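Local coordinates for protein papain-like cysteine protease (Porcine reproductive and respiratory syndrome virus, PDB 3MTV) that acts as a papain-like cysteine protease and metal-dependent nuclease, and probably helps suppress host interferon signalling, at residues Gly88-Arg93 against Arg158-Val163; Leu135-Asp140 against Phe194-His199; Pro144-Tyr149 against Leu174-Val179. One frame throughout, in Å; residues are numbered along the deposited sequence.

Contact 1 of 3, residues Gly88-Arg93 against Arg158-Val163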
loop_
_atom_site.group_PDB
_atom_site.type_symbol
_atom_site.label_atom_id
_atom_site.label_comp_id
_atom_site.label_asym_id
_atom_site.label_seq_id
_atom_site.Cartn_x
_atom_site.Cartn_y
_atom_site.Cartn_z
ATOM N N GLY A 88 -2.433 -22.173 -14.541
ATOM C CA GLY A 88 -3.793 -21.805 -14.366
ATOM C C GLY A 88 -4.617 -23.061 -14.432
ATOM O O GLY A 88 -5.815 -23.008 -14.443
ATOM N N ASN A 89 -3.977 -24.200 -14.461
ATOM C CA ASN A 89 -4.696 -25.460 -14.556
ATOM C C ASN A 89 -4.447 -26.340 -13.350
ATOM O O ASN A 89 -4.430 -27.553 -13.431
ATOM C CB ASN A 89 -4.196 -26.256 -15.800
ATOM C CG ASN A 89 -2.702 -26.064 -16.084
ATOM O OD1 ASN A 89 -2.389 -25.806 -17.225
ATOM N ND2 ASN A 89 -1.781 -26.188 -15.065
ATOM N N CYS A 90 -4.015 -25.760 -12.271
ATOM C CA CYS A 90 -3.504 -26.686 -11.295
ATOM C C CYS A 90 -4.696 -27.358 -10.675
ATOM O O CYS A 90 -4.524 -28.137 -9.808
ATOM C CB CYS A 90 -2.759 -25.915 -10.232
ATOM S SG CYS A 90 -3.841 -24.549 -9.407
ATOM N N TRP A 91 -5.913 -27.036 -11.088
ATOM C CA TRP A 91 -7.078 -27.519 -10.370
ATOM C C TRP A 91 -7.577 -28.837 -10.894
ATOM O O TRP A 91 -8.258 -29.579 -10.211
ATOM C CB TRP A 91 -8.220 -26.573 -10.463
ATOM C CG TRP A 91 -8.529 -26.044 -11.766
ATOM C CD1 TRP A 91 -8.009 -24.961 -12.338
ATOM C CD2 TRP A 91 -9.445 -26.583 -12.691
ATOM N NE1 TRP A 91 -8.559 -24.743 -13.608
ATOM C CE2 TRP A 91 -9.421 -25.768 -13.847
ATOM C CE3 TRP A 91 -10.293 -27.692 -12.674
ATOM C CZ2 TRP A 91 -10.218 -26.042 -14.999
ATOM C CZ3 TRP A 91 -11.182 -27.910 -13.800
ATOM C CH2 TRP A 91 -11.087 -27.110 -14.955
ATOM N N TRP A 92 -7.191 -29.120 -12.117
ATOM C CA TRP A 92 -7.377 -30.425 -12.671
ATOM C C TRP A 92 -7.067 -31.514 -11.747
ATOM O O TRP A 92 -7.834 -32.446 -11.691
ATOM C CB TRP A 92 -6.465 -30.585 -13.836
ATOM C CG TRP A 92 -6.662 -29.576 -14.963
ATOM C CD1 TRP A 92 -7.534 -28.480 -15.012
ATOM C CD2 TRP A 92 -5.962 -29.573 -16.197
ATOM N NE1 TRP A 92 -7.368 -27.792 -16.242
ATOM C CE2 TRP A 92 -6.430 -28.466 -16.971
ATOM C CE3 TRP A 92 -4.986 -30.406 -16.728
ATOM C CZ2 TRP A 92 -5.990 -28.226 -18.203
ATOM C CZ3 TRP A 92 -4.504 -30.137 -17.943
ATOM C CH2 TRP A 92 -4.984 -29.040 -18.676
ATOM N N ARG A 93 -5.952 -31.431 -11.027
ATOM C CA ARG A 93 -5.573 -32.544 -10.149
ATOM C C ARG A 93 -6.816 -33.008 -9.413
ATOM O O ARG A 93 -7.177 -34.151 -9.341
ATOM C CB ARG A 93 -4.489 -32.122 -9.145
ATOM C CG ARG A 93 -3.099 -31.897 -9.805
ATOM C CD ARG A 93 -1.916 -32.760 -9.190
ATOM N NE ARG A 93 -0.653 -32.314 -9.733
ATOM C CZ ARG A 93 -0.173 -31.064 -9.654
ATOM N NH1 ARG A 93 -0.794 -30.089 -8.996
ATOM N NH2 ARG A 93 0.974 -30.778 -10.255
ATOM N N ARG A 158 -4.884 -18.035 -5.480
ATOM C CA ARG A 158 -4.622 -19.373 -4.960
ATOM C C ARG A 158 -4.120 -20.366 -5.966
ATOM O O ARG A 158 -4.181 -20.189 -7.226
ATOM C CB ARG A 158 -5.822 -19.944 -4.257
ATOM C CG ARG A 158 -5.874 -19.362 -2.954
ATOM C CD ARG A 158 -7.247 -19.682 -2.317
ATOM N NE ARG A 158 -7.379 -19.244 -0.901
ATOM C CZ ARG A 158 -8.334 -19.604 -0.006
ATOM N NH1 ARG A 158 -9.361 -20.411 -0.261
ATOM N NH2 ARG A 158 -8.271 -19.125 1.203
ATOM N N HIS A 159 -3.655 -21.428 -5.336
ATOM C CA HIS A 159 -3.003 -22.439 -6.046
ATOM C C HIS A 159 -3.015 -23.744 -5.261
ATOM O O HIS A 159 -2.988 -23.777 -4.043
ATOM C CB HIS A 159 -1.637 -21.960 -6.354
ATOM C CG HIS A 159 -0.906 -22.833 -7.300
ATOM N ND1 HIS A 159 0.066 -23.709 -6.882
ATOM C CD2 HIS A 159 -0.976 -22.937 -8.645
ATOM C CE1 HIS A 159 0.539 -24.350 -7.940
ATOM N NE2 HIS A 159 -0.065 -23.885 -9.019
ATOM N N LEU A 160 -3.074 -24.864 -5.938
ATOM C CA LEU A 160 -2.715 -25.988 -5.140
ATOM C C LEU A 160 -1.690 -26.917 -5.838
ATOM O O LEU A 160 -1.391 -26.783 -7.029
ATOM C CB LEU A 160 -3.959 -26.680 -4.659
ATOM C CG LEU A 160 -4.643 -26.918 -6.006
ATOM C CD1 LEU A 160 -4.132 -28.241 -6.527
ATOM C CD2 LEU A 160 -6.132 -27.015 -5.935
ATOM N N LYS A 161 -1.137 -27.833 -5.061
ATOM C CA LYS A 161 -0.015 -28.599 -5.497
ATOM C C LYS A 161 -0.003 -29.701 -4.481
ATOM O O LYS A 161 -0.654 -29.570 -3.416
ATOM C CB LYS A 161 1.253 -27.746 -5.433
ATOM C CG LYS A 161 1.935 -27.647 -4.054
ATOM C CD LYS A 161 3.302 -26.868 -4.128
ATOM C CE LYS A 161 4.315 -27.169 -2.936
ATOM N NZ LYS A 161 3.792 -27.679 -1.593
ATOM N N LEU A 162 0.706 -30.783 -4.785
ATOM C CA LEU A 162 0.773 -31.843 -3.814
ATOM C C LEU A 162 1.840 -31.537 -2.814
ATOM O O LEU A 162 2.820 -30.824 -3.130
ATOM C CB LEU A 162 1.159 -33.128 -4.459
ATOM C CG LEU A 162 0.455 -33.453 -5.732
ATOM C CD1 LEU A 162 1.412 -34.117 -6.682
ATOM C CD2 LEU A 162 -0.603 -34.360 -5.265
ATOM N N VAL A 163 1.677 -32.173 -1.647
ATOM C CA VAL A 163 2.464 -31.914 -0.425
ATOM C C VAL A 163 3.951 -32.000 -0.699
ATOM O O VAL A 163 4.759 -31.191 -0.220
ATOM C CB VAL A 163 2.045 -32.839 0.771
ATOM C CG1 VAL A 163 1.141 -32.112 1.654
ATOM C CG2 VAL A 163 1.366 -34.189 0.293
#
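Cys-90 has its SG lodged between its own N and C (chi1 56°), while His-159 carries its ring trans to the backbone N (chi1 -170°); together these torsions bring the thiol close to the imidazole. The sulfur lies 4.0 Å from the centroid of the His-159 ring and approaches it obliquely, neither squarely over the face nor at the edge. The Leu-160 amide N points almost straight at Cys-90 SG, at 3.6 Å; the bond is doubtful because the sulfur is less securely placed. Beside it, Leu-160 CG packs 4.2 Å from the same sulfur and gives the thiol an apolar flank.

The Arg-93 chain bends at chi2 and lays its guanidinium across Leu-162, whose CD1 covers one face, 4.1 Å from NE. The carbonyl O of Leu-160 lies at the guanidinium edge, but the charge is met by Glu-165, which forms a salt bridge with NH2 and also accepts a hydrogen bond from the Leu-162 amide N.

Pairing a cysteine on the loop before helix 100-112 with a histidine on strand 158-162 is the papain-like layout. The thiol's closeness to the imidazole is consistent with the two residues' assignment as the nucleophile and histidine of the protease site.

Contact 2 of 3, residues Leu135-Asp140 against Phe194-His199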
loop_
_atom_site.group_PDB
_atom_site.type_symbol
_atom_site.label_atom_id
_atom_site.label_comp_id
_atom_site.label_asym_id
_atom_site.label_seq_id
_atom_site.Cartn_x
_atom_site.Cartn_y
_atom_site.Cartn_z
ATOM N N LEU A 135 -17.885 -35.654 -6.465
ATOM C CA LEU A 135 -16.883 -35.499 -5.477
ATOM C C LEU A 135 -17.298 -34.474 -4.473
ATOM O O LEU A 135 -18.438 -33.886 -4.470
ATOM C CB LEU A 135 -15.536 -35.131 -6.063
ATOM C CG LEU A 135 -15.150 -35.999 -7.260
ATOM C CD1 LEU A 135 -14.325 -35.270 -8.251
ATOM C CD2 LEU A 135 -14.464 -37.247 -6.793
ATOM N N ARG A 136 -16.327 -34.365 -3.588
ATOM C CA ARG A 136 -16.351 -33.653 -2.343
ATOM C C ARG A 136 -14.917 -33.464 -1.807
ATOM O O ARG A 136 -14.073 -34.375 -1.884
ATOM C CB ARG A 136 -17.169 -34.437 -1.326
ATOM C CG ARG A 136 -16.461 -34.894 -0.126
ATOM C CD ARG A 136 -17.474 -35.359 0.897
ATOM N NE ARG A 136 -17.158 -36.550 1.703
ATOM C CZ ARG A 136 -18.096 -37.341 2.220
ATOM N NH1 ARG A 136 -19.377 -37.075 1.987
ATOM N NH2 ARG A 136 -17.763 -38.396 2.957
ATOM N N ALA A 137 -14.619 -32.269 -1.296
ATOM C CA ALA A 137 -13.246 -31.993 -0.804
ATOM C C ALA A 137 -13.289 -31.633 0.611
ATOM O O ALA A 137 -14.091 -30.765 1.016
ATOM C CB ALA A 137 -12.558 -30.848 -1.509
ATOM N N VAL A 138 -12.390 -32.274 1.361
ATOM C CA VAL A 138 -12.467 -32.223 2.807
ATOM C C VAL A 138 -11.166 -31.874 3.357
ATOM O O VAL A 138 -10.106 -32.386 2.953
ATOM C CB VAL A 138 -12.787 -33.543 3.503
ATOM C CG1 VAL A 138 -13.126 -33.237 4.972
ATOM C CG2 VAL A 138 -13.879 -34.315 2.821
ATOM N N THR A 139 -11.322 -31.040 4.357
ATOM C CA THR A 139 -10.270 -30.401 4.996
ATOM C C THR A 139 -9.641 -31.489 5.802
ATOM O O THR A 139 -10.276 -32.049 6.662
ATOM C CB THR A 139 -10.860 -29.351 5.826
ATOM O OG1 THR A 139 -9.763 -28.544 6.234
ATOM C CG2 THR A 139 -11.769 -30.005 7.030
ATOM N N ASP A 140 -8.430 -31.869 5.443
ATOM C CA ASP A 140 -7.858 -33.042 6.056
ATOM C C ASP A 140 -6.516 -32.638 6.520
ATOM O O ASP A 140 -5.545 -32.485 5.740
ATOM C CB ASP A 140 -7.838 -34.293 5.131
ATOM C CG ASP A 140 -6.783 -35.405 5.575
ATOM O OD1 ASP A 140 -5.978 -35.122 6.492
ATOM O OD2 ASP A 140 -6.739 -36.556 4.980
ATOM N N PHE A 194 -14.536 -28.601 2.732
ATOM C CA PHE A 194 -13.872 -27.382 2.241
ATOM C C PHE A 194 -14.712 -26.526 1.234
ATOM O O PHE A 194 -15.223 -26.980 0.169
ATOM C CB PHE A 194 -12.544 -27.786 1.590
ATOM C CG PHE A 194 -11.668 -26.625 1.148
ATOM C CD1 PHE A 194 -11.136 -25.752 2.047
ATOM C CD2 PHE A 194 -11.358 -26.447 -0.205
ATOM C CE1 PHE A 194 -10.361 -24.725 1.629
ATOM C CE2 PHE A 194 -10.664 -25.423 -0.609
ATOM C CZ PHE A 194 -10.171 -24.535 0.326
ATOM N N ARG A 195 -14.829 -25.281 1.632
ATOM C CA ARG A 195 -15.582 -24.267 0.975
ATOM C C ARG A 195 -14.486 -23.365 0.449
ATOM O O ARG A 195 -13.886 -22.589 1.214
ATOM C CB ARG A 195 -16.457 -23.501 1.987
ATOM C CG ARG A 195 -17.756 -24.287 2.520
ATOM C CD ARG A 195 -18.865 -23.341 3.216
ATOM N NE ARG A 195 -18.538 -21.902 3.509
ATOM C CZ ARG A 195 -17.969 -21.401 4.644
ATOM N NH1 ARG A 195 -17.603 -22.216 5.651
ATOM N NH2 ARG A 195 -17.730 -20.062 4.790
ATOM N N PHE A 196 -14.222 -23.539 -0.852
ATOM C CA PHE A 196 -13.323 -22.801 -1.725
ATOM C C PHE A 196 -13.244 -21.289 -1.710
ATOM O O PHE A 196 -12.514 -20.733 -2.525
ATOM C CB PHE A 196 -13.714 -23.200 -3.150
ATOM C CG PHE A 196 -13.324 -24.600 -3.443
ATOM C CD1 PHE A 196 -12.010 -24.899 -3.875
ATOM C CD2 PHE A 196 -14.190 -25.649 -3.208
ATOM C CE1 PHE A 196 -11.543 -26.179 -4.068
ATOM C CE2 PHE A 196 -13.746 -27.033 -3.439
ATOM C CZ PHE A 196 -12.424 -27.247 -3.843
ATOM N N GLY A 197 -13.966 -20.655 -0.784
ATOM C CA GLY A 197 -14.157 -19.220 -0.687
ATOM C C GLY A 197 -14.855 -18.585 -1.891
ATOM O O GLY A 197 -14.837 -19.147 -3.024
ATOM N N SER A 198 -15.426 -17.382 -1.690
ATOM C CA SER A 198 -16.001 -16.692 -2.879
ATOM C C SER A 198 -14.937 -15.722 -3.272
ATOM O O SER A 198 -14.134 -15.236 -2.376
ATOM C CB SER A 198 -17.303 -15.936 -2.582
ATOM O OG SER A 198 -18.450 -16.734 -2.820
ATOM N N HIS A 199 -14.837 -15.477 -4.570
ATOM C CA HIS A 199 -13.804 -14.518 -4.908
ATOM C C HIS A 199 -12.348 -15.025 -4.739
ATOM O O HIS A 199 -11.439 -14.284 -4.842
ATOM C CB HIS A 199 -14.011 -13.307 -3.981
ATOM C CG HIS A 199 -15.249 -12.539 -4.293
ATOM N ND1 HIS A 199 -16.211 -12.272 -3.354
ATOM C CD2 HIS A 199 -15.700 -12.016 -5.464
ATOM C CE1 HIS A 199 -17.203 -11.608 -3.933
ATOM N NE2 HIS A 199 -16.917 -11.439 -5.211
#
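Ala-137 and Phe-194 make a backbone-to-backbone contact at the edge of the five-stranded antiparallel sheet, just where short strand 192-193 gives way to the C-terminal tail. The evidence is one hydrogen bond, from Phe-194 N to Ala-137 O, 2.8 Å long with an N-H...O angle of 153°. It follows a backbone link between Thr-139 and Lys-192, and so carries the pairing one step beyond the strand before the tail peels away.

Apolar packing backs the bond. Ala-137 CB faces the tail and sits 4.4 Å from Phe-194 CB. Because Phe-194 CG is trans to the backbone N (chi1 -174°), the ring swings away from Ala-137 and packs on Leu-175 and Ile-177 of strand 171-181. Phe-196 turns back instead: its CZ comes obliquely to 4.3 Å from Ala-137 CB. The two phenyl rings also meet each other. Phe-194 CE2 lies 3.5 Å above the Phe-196 plane, toward the rim, while Phe-196 CE1 is near the plane of the Phe-194 ring.

Outside the segments, Tyr-202 meets the Phe-196 ring edge-to-face, and Leu-126 and Gln-127 of helix 124-131 touch the same side chain. The Phe-196 side chain is about 10 Å from that of Cys-90, near the protease site but not in it. The tail is thereby wedged between the sheet and helix 124-131, joining the helical and sheet parts as in the two-part papain-like fold.

Contact 3 of 3, residues Pro144-Tyr149 against Leu174-Val179; sequences PIVIQY and LLRIRV
Ile-147, Leu-175 and Ile-177 form the apolar centre of an antiparallel strand pair, 145-149 against 174-179, that is interrupted by a classic beta bulge at Leu-174 and Leu-175. The strand axes approach to 4.6 Å, with N-to-C directions 151° apart. Ile-147 and Leu-175 lie alongside one another and point the same way, with CG1 of the first 3.8 Å from CD1 of the second. With CG1 trans to the carbonyl carbon (chi1 -53°), the Ile-147 chain also reaches along the sheet, and its CD1 meets Ile-177 CD1 at 3.9 Å. Ile-145, on the same face, extends this row, packing its CB against Ile-177 CG1.

Toward one end, Leu-174 CG abuts the edge of the Tyr-149 ring at CD1, 3.8 Å away, the two side chains running about perpendicular. On the opposite face of the sheet, Val-146 CG1 touches the aliphatic part of Arg-176 at CG, a non-hydrogen-bonded pair.

The polar ends of the arginines leave the strand pair. Arg-176 NH2 bonds to the carbonyl of Thr-141, and the Arg-178 guanidinium is ringed by carboxylates, with salt bridges to Glu-180, Glu-191 and Asp-140 that probably fix its orientation.

The backbone ladder sets the register. Ile-177 N donates to Ile-145 O at 2.6 Å, and Ile-147 N donates to Leu-175 O with an N-H...O angle of 168°. At the bulge two successive residues face one: Ile-147 O takes the Leu-174 N-H in its carbonyl plane at 2.7 Å, with only a weak second bond from Leu-175 N at 3.3 Å.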
loop_
_atom_site.group_PDB
_atom_site.type_symbol
_atom_site.label_atom_id
_atom_site.label_comp_id
_atom_site.label_asym_id
_atom_site.label_seq_id
_atom_site.Cartn_x
_atom_site.Cartn_y
_atom_site.Cartn_z
ATOM N N PRO A 144 -2.982 -34.877 1.119
ATOM C CA PRO A 144 -2.108 -35.043 -0.080
ATOM C C PRO A 144 -1.861 -33.747 -0.721
ATOM O O PRO A 144 -0.880 -33.521 -1.479
ATOM C CB PRO A 144 -2.990 -35.817 -1.099
ATOM C CG PRO A 144 -4.236 -36.277 -0.370
ATOM C CD PRO A 144 -4.342 -35.435 0.903
ATOM N N ILE A 145 -2.844 -32.899 -0.456
ATOM C CA ILE A 145 -2.985 -31.628 -1.156
ATOM C C ILE A 145 -2.983 -30.415 -0.290
ATOM O O ILE A 145 -3.836 -30.268 0.706
ATOM C CB ILE A 145 -4.310 -31.454 -1.913
ATOM C CG1 ILE A 145 -4.830 -32.729 -2.480
ATOM C CG2 ILE A 145 -4.070 -30.706 -3.169
ATOM C CD1 ILE A 145 -5.319 -32.438 -3.818
ATOM N N VAL A 146 -2.085 -29.544 -0.778
ATOM C CA VAL A 146 -1.902 -28.211 -0.281
ATOM C C VAL A 146 -2.610 -27.167 -1.058
ATOM O O VAL A 146 -2.412 -26.992 -2.299
ATOM C CB VAL A 146 -0.488 -27.714 -0.386
ATOM C CG1 VAL A 146 -0.224 -26.993 0.851
ATOM C CG2 VAL A 146 0.494 -28.827 -0.578
ATOM N N ILE A 147 -3.355 -26.403 -0.265
ATOM C CA ILE A 147 -3.890 -25.157 -0.765
ATOM C C ILE A 147 -2.960 -23.997 -0.487
ATOM O O ILE A 147 -2.479 -23.854 0.640
ATOM C CB ILE A 147 -5.206 -24.831 -0.087
ATOM C CG1 ILE A 147 -6.174 -25.988 -0.181
ATOM C CG2 ILE A 147 -5.880 -23.739 -0.855
ATOM C CD1 ILE A 147 -6.472 -26.286 -1.644
ATOM N N GLN A 148 -2.701 -23.185 -1.505
ATOM C CA GLN A 148 -1.812 -22.014 -1.351
ATOM C C GLN A 148 -2.279 -20.703 -1.882
ATOM O O GLN A 148 -3.149 -20.602 -2.776
ATOM C CB GLN A 148 -0.453 -22.239 -1.979
ATOM C CG GLN A 148 0.036 -23.603 -1.711
ATOM C CD GLN A 148 1.448 -23.713 -2.032
ATOM O OE1 GLN A 148 2.269 -23.919 -1.121
ATOM N NE2 GLN A 148 1.784 -23.573 -3.340
ATOM N N TYR A 149 -1.649 -19.687 -1.323
ATOM C CA TYR A 149 -1.965 -18.343 -1.708
ATOM C C TYR A 149 -0.667 -17.754 -2.048
ATOM O O TYR A 149 0.441 -18.159 -1.665
ATOM C CB TYR A 149 -2.575 -17.545 -0.566
ATOM C CG TYR A 149 -1.704 -17.411 0.671
ATOM C CD1 TYR A 149 -1.886 -18.264 1.718
ATOM C CD2 TYR A 149 -0.704 -16.425 0.774
ATOM C CE1 TYR A 149 -1.140 -18.188 2.847
ATOM C CE2 TYR A 149 0.073 -16.317 1.911
ATOM C CZ TYR A 149 -0.165 -17.229 2.956
ATOM O OH TYR A 149 0.548 -17.249 4.131
ATOM N N LEU A 174 -1.315 -22.646 2.700
ATOM C CA LEU A 174 -2.440 -22.283 3.524
ATOM C C LEU A 174 -3.027 -23.420 4.331
ATOM O O LEU A 174 -2.986 -23.365 5.552
ATOM C CB LEU A 174 -3.528 -21.907 2.590
ATOM C CG LEU A 174 -4.383 -20.791 3.107
ATOM C CD1 LEU A 174 -5.755 -21.025 2.625
ATOM C CD2 LEU A 174 -4.385 -20.763 4.579
ATOM N N LEU A 175 -3.697 -24.388 3.677
ATOM C CA LEU A 175 -4.012 -25.726 4.323
ATOM C C LEU A 175 -4.042 -26.930 3.467
ATOM O O LEU A 175 -3.630 -26.904 2.247
ATOM C CB LEU A 175 -5.314 -25.837 5.074
ATOM C CG LEU A 175 -6.447 -25.116 4.356
ATOM C CD1 LEU A 175 -7.304 -25.912 3.460
ATOM C CD2 LEU A 175 -7.349 -24.479 5.372
ATOM N N ARG A 176 -4.519 -27.995 4.148
ATOM C CA ARG A 176 -4.330 -29.335 3.584
ATOM C C ARG A 176 -5.619 -29.935 3.539
ATOM O O ARG A 176 -6.415 -29.767 4.488
ATOM C CB ARG A 176 -3.282 -30.187 4.307
ATOM C CG ARG A 176 -1.807 -29.725 3.838
ATOM C CD ARG A 176 -0.671 -30.689 4.238
ATOM N NE ARG A 176 -1.098 -31.670 5.258
ATOM C CZ ARG A 176 -0.462 -32.808 5.484
ATOM N NH1 ARG A 176 0.622 -33.129 4.787
ATOM N NH2 ARG A 176 -0.915 -33.620 6.405
ATOM N N ILE A 177 -5.859 -30.528 2.364
ATOM C CA ILE A 177 -7.081 -31.340 2.156
ATOM C C ILE A 177 -6.894 -32.631 1.353
ATOM O O ILE A 177 -5.803 -32.957 0.898
ATOM C CB ILE A 177 -8.137 -30.557 1.394
ATOM C CG1 ILE A 177 -7.474 -29.693 0.363
ATOM C CG2 ILE A 177 -8.894 -29.611 2.284
ATOM C CD1 ILE A 177 -8.169 -29.683 -0.918
ATOM N N ARG A 178 -8.018 -33.287 1.133
ATOM C CA ARG A 178 -8.128 -34.583 0.507
ATOM C C ARG A 178 -9.356 -34.502 -0.438
ATOM O O ARG A 178 -10.324 -33.824 -0.141
ATOM C CB ARG A 178 -8.521 -35.613 1.599
ATOM C CG ARG A 178 -8.592 -37.105 1.201
ATOM C CD ARG A 178 -9.434 -37.959 2.170
ATOM N NE ARG A 178 -9.436 -37.339 3.459
ATOM C CZ ARG A 178 -10.421 -37.476 4.336
ATOM N NH1 ARG A 178 -11.447 -38.237 4.038
ATOM N NH2 ARG A 178 -10.390 -36.857 5.510
ATOM N N VAL A 179 -9.418 -35.273 -1.520
ATOM C CA VAL A 179 -10.653 -35.315 -2.279
ATOM C C VAL A 179 -11.345 -36.670 -2.273
ATOM O O VAL A 179 -10.704 -37.620 -2.615
ATOM C CB VAL A 179 -10.257 -35.047 -3.715
ATOM C CG1 VAL A 179 -11.449 -35.126 -4.652
ATOM C CG2 VAL A 179 -9.640 -33.696 -3.800
#

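In the fold
After the N-terminal region with its four-stranded sheet, the chain reaches 88-93, the first half of contact 1, and passes through helices 100-112 and 124-131 before entering the five-stranded sheet at 135-140. Segment 144-149 follows, and 158-163 then closes contact 1, joining the loop ahead of the helices to an outermost strand. Segment 174-179 closes contact 3, pairing two inner strands, and 194-199 closes contact 2 at the other outer side. Contact 3 thus falls wholly within the span of contact 2, whereas contact 1 crosses both. Strand 145-150 bonds to 158-162 and strand 171-181 to 135-139, so all three contacts reach one sheet; Arg-158 packs on Phe-196 between contacts 1 and 2.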